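PA14 domain-containing protein (Clostridium clariflavum, PDB 6QDI) probably senses plant-biomass polysaccharides outside the cell through tandem calcium-binding PA14 domains, as part of a membrane-bound RsgI-type anti-sigma factor. Local coordinates at residues 67-81 with 92-104. Sequence-based numbering, arbitrary orientation.
Sequences RDNGVRLWIDNKLII and EMGKIYLEAGKLY. With CA (calcium ion), chain D; EDO (1,2-ethanediol), chain C.
E92 meets R67, and its OE2 is the single acceptor for two nitrogens of the guanidinium. R67 NE lies 2.9 Å from E92 OE2. R67 NH1 is 3.0 Å from the same E92 OE2. The grip is side-on, with the carboxylate and guanidinium planes 16° apart; NE approaches OE2 on its anti side. The E92 chain bends at chi2 (-62°), which turns its carboxylate back toward R67 NE and NH1. R67 NH2 donates to N69 O, and D85 adds a second salt bridge at NH1. The neighbours D68 and N69, joined by a cis peptide, bind a calcium ion through D68 OD1 and N69 OD1 together with N112, T114, N116 and both oxygens of a 1,2-ethanediol, probably from the crystallisation liquor.

The rest of the contact joins the two sheets of the PA14 beta-sandwich: the hairpin of strands 71-75 and 78-83, joined by a type I' turn, belongs to one sheet, and strand 93-98 to the other. I96 packs between them near the turn. Its CG1 stands anti to the backbone N (chi1 -175°), carrying CD1 to 3.6 Å from I75 O, while I96 CG2 rests 4.0 Å from I75 CG2. I80 CD1 approaches the same methyl, I96 CG2, at 4.3 Å. At G94 the strands come close: I80 O receives a CA-H...O contact from G94 CA at 3.6 Å, and I81 CG1 lies 3.7 Å from G94 N. Within the turn, D76 OD1 lies at the edge of the Y104 ring, 3.5 Å from Y104 CD1, and L98 CD2 lies over the centre of one ring face.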
loop_
_atom_site.group_PDB
_atom_site.type_symbol
_atom_site.label_atom_id
_atom_site.label_comp_id
_atom_site.label_asym_id
_atom_site.label_seq_id
_atom_site.Cartn_x
_atom_site.Cartn_y
_atom_site.Cartn_z
ATOM N N ARG A 67 -10.491 -14.251 7.467
ATOM C CA ARG A 67 -9.873 -12.983 7.108
ATOM C C ARG A 67 -10.130 -11.911 8.161
ATOM O O ARG A 67 -11.242 -11.761 8.686
ATOM C CB ARG A 67 -10.408 -12.476 5.764
ATOM C CG ARG A 67 -11.907 -12.149 5.777
ATOM C CD ARG A 67 -12.487 -11.737 4.465
ATOM N NE ARG A 67 -13.880 -11.363 4.588
ATOM C CZ ARG A 67 -14.337 -10.161 4.869
ATOM N NH1 ARG A 67 -15.647 -9.959 4.893
ATOM N NH2 ARG A 67 -13.500 -9.143 5.093
ATOM N N ASP A 68 -9.112 -11.073 8.321
ATOM C CA ASP A 68 -9.241 -9.799 9.051
ATOM C C ASP A 68 -8.168 -8.944 8.398
ATOM O O ASP A 68 -7.003 -9.170 8.698
ATOM C CB ASP A 68 -9.046 -10.014 10.531
ATOM C CG ASP A 68 -9.084 -8.747 11.306
ATOM O OD1 ASP A 68 -9.028 -7.650 10.689
ATOM O OD2 ASP A 68 -9.141 -8.821 12.580
ATOM N N ASN A 69 -8.453 -8.031 7.451
ATOM C CA ASN A 69 -9.764 -7.596 7.019
ATOM C C ASN A 69 -10.151 -8.137 5.636
ATOM O O ASN A 69 -10.640 -9.267 5.559
ATOM C CB ASN A 69 -9.845 -6.058 7.080
ATOM C CG ASN A 69 -9.811 -5.568 8.507
ATOM O OD1 ASN A 69 -8.759 -5.151 9.011
ATOM N ND2 ASN A 69 -10.931 -5.739 9.204
ATOM N N GLY A 70 -9.964 -7.389 4.568
ATOM C CA GLY A 70 -10.568 -7.765 3.292
ATOM C C GLY A 70 -9.775 -8.789 2.505
ATOM O O GLY A 70 -8.551 -8.855 2.597
ATOM N N VAL A 71 -10.493 -9.573 1.692
ATOM C CA VAL A 71 -9.893 -10.522 0.758
ATOM C C VAL A 71 -10.641 -10.540 -0.553
ATOM O O VAL A 71 -11.888 -10.443 -0.574
ATOM C CB VAL A 71 -9.845 -11.952 1.350
ATOM C CG1 VAL A 71 -9.653 -13.056 0.297
ATOM C CG2 VAL A 71 -8.824 -12.033 2.469
ATOM N N ARG A 72 -9.895 -10.731 -1.640
ATOM C CA ARG A 72 -10.430 -11.169 -2.925
ATOM C C ARG A 72 -9.613 -12.373 -3.355
ATOM O O ARG A 72 -8.398 -12.341 -3.324
ATOM C CB ARG A 72 -10.361 -10.069 -4.000
ATOM C CG ARG A 72 -11.357 -8.931 -3.764
ATOM C CD ARG A 72 -11.612 -8.065 -4.958
ATOM N NE ARG A 72 -12.667 -7.051 -4.732
ATOM C CZ ARG A 72 -12.464 -5.735 -4.589
ATOM N NH1 ARG A 72 -11.196 -5.227 -4.561
ATOM N NH2 ARG A 72 -13.525 -4.922 -4.432
ATOM N N LEU A 73 -10.310 -13.428 -3.823
ATOM C CA LEU A 73 -9.668 -14.654 -4.312
ATOM C C LEU A 73 -10.125 -14.983 -5.712
ATOM O O LEU A 73 -11.321 -15.142 -5.917
ATOM C CB LEU A 73 -9.960 -15.835 -3.423
ATOM C CG LEU A 73 -9.401 -17.206 -3.890
ATOM C CD1 LEU A 73 -7.897 -17.247 -3.835
ATOM C CD2 LEU A 73 -9.985 -18.325 -3.053
ATOM N N TRP A 74 -9.166 -15.083 -6.622
ATOM C CA TRP A 74 -9.407 -15.540 -7.986
ATOM C C TRP A 74 -8.736 -16.895 -8.155
ATOM O O TRP A 74 -7.546 -17.057 -7.861
ATOM C CB TRP A 74 -8.816 -14.589 -9.051
ATOM C CG TRP A 74 -9.338 -13.209 -9.202
ATOM C CD1 TRP A 74 -10.148 -12.757 -10.203
ATOM C CD2 TRP A 74 -9.039 -12.055 -8.410
ATOM N NE1 TRP A 74 -10.365 -11.428 -10.086
ATOM C CE2 TRP A 74 -9.734 -10.966 -8.979
ATOM C CE3 TRP A 74 -8.280 -11.838 -7.253
ATOM C CZ2 TRP A 74 -9.632 -9.675 -8.475
ATOM C CZ3 TRP A 74 -8.195 -10.542 -6.736
ATOM C CH2 TRP A 74 -8.853 -9.483 -7.360
ATOM N N ILE A 75 -9.490 -17.863 -8.694
ATOM C CA ILE A 75 -8.949 -19.165 -9.086
ATOM C C ILE A 75 -9.303 -19.315 -10.561
ATOM O O ILE A 75 -10.438 -19.088 -10.930
ATOM C CB ILE A 75 -9.565 -20.337 -8.280
ATOM C CG1 ILE A 75 -9.313 -20.205 -6.768
ATOM C CG2 ILE A 75 -9.049 -21.665 -8.831
ATOM C CD1 ILE A 75 -7.875 -20.388 -6.363
ATOM N N ASP A 76 -8.335 -19.671 -11.390
ATOM C CA ASP A 76 -8.554 -19.803 -12.827
ATOM C C ASP A 76 -9.124 -18.519 -13.417
ATOM O O ASP A 76 -9.981 -18.533 -14.317
ATOM C CB ASP A 76 -9.485 -20.982 -13.138
ATOM C CG ASP A 76 -9.534 -21.328 -14.629
ATOM O OD1 ASP A 76 -8.498 -21.182 -15.307
ATOM O OD2 ASP A 76 -10.593 -21.747 -15.089
ATOM N N ASN A 77 -8.685 -17.389 -12.881
ATOM C CA ASN A 77 -9.117 -16.069 -13.301
ATOM C C ASN A 77 -10.594 -15.786 -13.057
ATOM O O ASN A 77 -11.139 -14.787 -13.570
ATOM C CB ASN A 77 -8.660 -15.774 -14.726
ATOM C CG ASN A 77 -7.159 -15.965 -14.862
ATOM O OD1 ASN A 77 -6.385 -15.228 -14.286
ATOM N ND2 ASN A 77 -6.743 -17.029 -15.576
ATOM N N LYS A 78 -11.239 -16.555 -12.181
ATOM C CA LYS A 78 -12.592 -16.307 -11.791
ATOM C C LYS A 78 -12.555 -15.800 -10.344
ATOM O O LYS A 78 -11.972 -16.470 -9.461
ATOM C CB LYS A 78 -13.441 -17.556 -11.889
ATOM C CG LYS A 78 -14.892 -17.302 -11.515
ATOM C CD LYS A 78 -15.825 -18.500 -11.748
ATOM C CE LYS A 78 -16.277 -18.658 -13.186
ATOM N NZ LYS A 78 -17.116 -17.538 -13.734
ATOM N N LEU A 79 -13.198 -14.657 -10.068
ATOM C CA LEU A 79 -13.273 -14.119 -8.706
ATOM C C LEU A 79 -14.331 -14.907 -7.956
ATOM O O LEU A 79 -15.519 -14.714 -8.161
ATOM C CB LEU A 79 -13.621 -12.635 -8.794
ATOM C CG LEU A 79 -13.742 -11.856 -7.499
ATOM C CD1 LEU A 79 -12.485 -11.960 -6.632
ATOM C CD2 LEU A 79 -14.063 -10.392 -7.796
ATOM N N ILE A 80 -13.903 -15.780 -7.052
ATOM C CA ILE A 80 -14.828 -16.679 -6.357
ATOM C C ILE A 80 -15.099 -16.262 -4.921
ATOM O O ILE A 80 -16.067 -16.714 -4.364
ATOM C CB ILE A 80 -14.384 -18.150 -6.415
ATOM C CG1 ILE A 80 -13.053 -18.405 -5.711
ATOM C CG2 ILE A 80 -14.388 -18.640 -7.853
ATOM C CD1 ILE A 80 -12.763 -19.874 -5.489
ATOM N N ILE A 81 -14.252 -15.417 -4.317
ATOM C CA ILE A 81 -14.535 -14.812 -3.030
ATOM C C ILE A 81 -14.248 -13.316 -3.171
ATOM O O ILE A 81 -13.108 -12.938 -3.422
ATOM C CB ILE A 81 -13.710 -15.424 -1.864
ATOM C CG1 ILE A 81 -14.037 -16.902 -1.690
ATOM C CG2 ILE A 81 -13.984 -14.662 -0.575
ATOM C CD1 ILE A 81 -13.174 -17.637 -0.682
ATOM N N GLU A 92 -15.553 -17.498 4.859
ATOM C CA GLU A 92 -15.913 -17.138 3.488
ATOM C C GLU A 92 -15.701 -18.361 2.627
ATOM O O GLU A 92 -14.708 -19.025 2.818
ATOM C CB GLU A 92 -15.065 -15.975 2.962
ATOM C CG GLU A 92 -14.992 -14.697 3.816
ATOM C CD GLU A 92 -16.314 -13.968 4.045
ATOM O OE1 GLU A 92 -17.395 -14.521 3.658
ATOM O OE2 GLU A 92 -16.310 -12.900 4.619
ATOM N N MET A 93 -16.575 -18.619 1.625
ATOM C CA MET A 93 -16.372 -19.757 0.734
ATOM C C MET A 93 -16.661 -19.391 -0.709
ATOM O O MET A 93 -17.492 -18.548 -1.007
ATOM C CB MET A 93 -17.276 -20.936 1.101
ATOM C CG MET A 93 -16.998 -21.562 2.453
ATOM S SD MET A 93 -18.149 -22.844 2.969
ATOM C CE MET A 93 -19.531 -21.846 3.500
ATOM N N GLY A 94 -15.944 -20.069 -1.592
ATOM C CA GLY A 94 -16.260 -20.035 -3.019
ATOM C C GLY A 94 -15.953 -21.411 -3.598
ATOM O O GLY A 94 -15.048 -22.113 -3.128
ATOM N N LYS A 95 -16.704 -21.788 -4.638
ATOM C CA LYS A 95 -16.575 -23.120 -5.238
ATOM C C LYS A 95 -16.192 -22.995 -6.700
ATOM O O LYS A 95 -16.606 -22.023 -7.371
ATOM C CB LYS A 95 -17.898 -23.876 -5.106
ATOM C CG LYS A 95 -18.249 -24.218 -3.667
ATOM C CD LYS A 95 -19.412 -25.180 -3.584
ATOM C CE LYS A 95 -20.723 -24.453 -3.706
ATOM N NZ LYS A 95 -21.808 -25.327 -3.182
ATOM N N ILE A 96 -15.443 -23.979 -7.193
ATOM C CA ILE A 96 -15.063 -24.028 -8.614
ATOM C C ILE A 96 -14.643 -25.454 -8.988
ATOM O O ILE A 96 -13.958 -26.132 -8.201
ATOM C CB ILE A 96 -13.929 -23.021 -8.936
ATOM C CG1 ILE A 96 -13.625 -22.985 -10.442
ATOM C CG2 ILE A 96 -12.694 -23.265 -8.097
ATOM C CD1 ILE A 96 -12.826 -21.763 -10.822
ATOM N N TYR A 97 -15.084 -25.922 -10.152
ATOM C CA TYR A 97 -14.682 -27.208 -10.679
ATOM C C TYR A 97 -13.283 -27.123 -11.279
ATOM O O TYR A 97 -13.022 -26.236 -12.078
ATOM C CB TYR A 97 -15.666 -27.656 -11.749
ATOM C CG TYR A 97 -15.353 -29.037 -12.188
ATOM C CD1 TYR A 97 -15.778 -30.112 -11.441
ATOM C CD2 TYR A 97 -14.561 -29.261 -13.282
ATOM C CE1 TYR A 97 -15.469 -31.384 -11.805
ATOM C CE2 TYR A 97 -14.239 -30.541 -13.654
ATOM C CZ TYR A 97 -14.690 -31.592 -12.885
ATOM O OH TYR A 97 -14.431 -32.907 -13.211
ATOM N N LEU A 98 -12.392 -28.038 -10.897
ATOM C CA LEU A 98 -11.028 -28.079 -11.398
ATOM C C LEU A 98 -10.710 -29.499 -11.855
ATOM O O LEU A 98 -11.333 -30.456 -11.382
ATOM C CB LEU A 98 -10.032 -27.603 -10.355
ATOM C CG LEU A 98 -10.289 -26.223 -9.727
ATOM C CD1 LEU A 98 -9.336 -25.998 -8.577
ATOM C CD2 LEU A 98 -10.101 -25.133 -10.749
ATOM N N GLU A 99 -9.745 -29.601 -12.760
ATOM C CA GLU A 99 -9.281 -30.863 -13.298
ATOM C C GLU A 99 -7.973 -31.306 -12.654
ATOM O O GLU A 99 -7.018 -30.532 -12.486
ATOM C CB GLU A 99 -9.041 -30.723 -14.807
ATOM C CG GLU A 99 -10.287 -30.423 -15.619
ATOM C CD GLU A 99 -10.046 -30.465 -17.134
ATOM O OE1 GLU A 99 -10.039 -31.499 -17.684
ATOM O OE2 GLU A 99 -9.903 -29.321 -17.656
ATOM N N ALA A 100 -7.896 -32.606 -12.398
ATOM C CA ALA A 100 -6.731 -33.194 -11.815
ATOM C C ALA A 100 -5.437 -32.878 -12.509
ATOM O O ALA A 100 -5.335 -33.049 -13.713
ATOM C CB ALA A 100 -6.923 -34.694 -11.777
ATOM N N GLY A 101 -4.444 -32.409 -11.764
ATOM C CA GLY A 101 -3.125 -32.188 -12.280
ATOM C C GLY A 101 -2.902 -30.961 -13.123
ATOM O O GLY A 101 -1.763 -30.664 -13.500
ATOM N N LYS A 102 -3.964 -30.217 -13.395
ATOM C CA LYS A 102 -3.859 -29.027 -14.237
ATOM C C LYS A 102 -3.429 -27.813 -13.391
ATOM O O LYS A 102 -3.818 -27.687 -12.224
ATOM C CB LYS A 102 -5.212 -28.771 -14.914
ATOM C CG LYS A 102 -5.234 -27.617 -15.900
ATOM C CD LYS A 102 -6.495 -27.586 -16.755
ATOM C CE LYS A 102 -6.236 -26.870 -18.072
ATOM N NZ LYS A 102 -7.493 -26.358 -18.672
ATOM N N LEU A 103 -2.576 -26.968 -13.967
ATOM C CA LEU A 103 -2.145 -25.753 -13.286
ATOM C C LEU A 103 -3.122 -24.630 -13.568
ATOM O O LEU A 103 -3.418 -24.332 -14.738
ATOM C CB LEU A 103 -0.778 -25.298 -13.775
ATOM C CG LEU A 103 0.378 -26.173 -13.359
ATOM C CD1 LEU A 103 1.618 -25.857 -14.192
ATOM C CD2 LEU A 103 0.655 -25.987 -11.883
ATOM N N TYR A 104 -3.568 -23.970 -12.520
ATOM C CA TYR A 104 -4.480 -22.857 -12.625
ATOM C C TYR A 104 -3.886 -21.613 -12.005
ATOM O O TYR A 104 -3.187 -21.677 -11.010
ATOM C CB TYR A 104 -5.769 -23.160 -11.908
ATOM C CG TYR A 104 -6.551 -24.298 -12.527
ATOM C CD1 TYR A 104 -7.442 -24.056 -13.581
ATOM C CD2 TYR A 104 -6.451 -25.595 -12.059
ATOM C CE1 TYR A 104 -8.179 -25.066 -14.169
ATOM C CE2 TYR A 104 -7.201 -26.619 -12.626
ATOM C CZ TYR A 104 -8.069 -26.349 -13.679
ATOM O OH TYR A 104 -8.805 -27.376 -14.249
HETATM CA CA CA D . -7.874 -5.706 11.230
HETATM C C1 EDO C . -10.154 -5.786 13.651
HETATM O O1 EDO C . -8.831 -6.321 13.431
HETATM C C2 EDO C . -10.232 -4.366 13.059
HETATM O O2 EDO C . -9.983 -4.521 11.689
#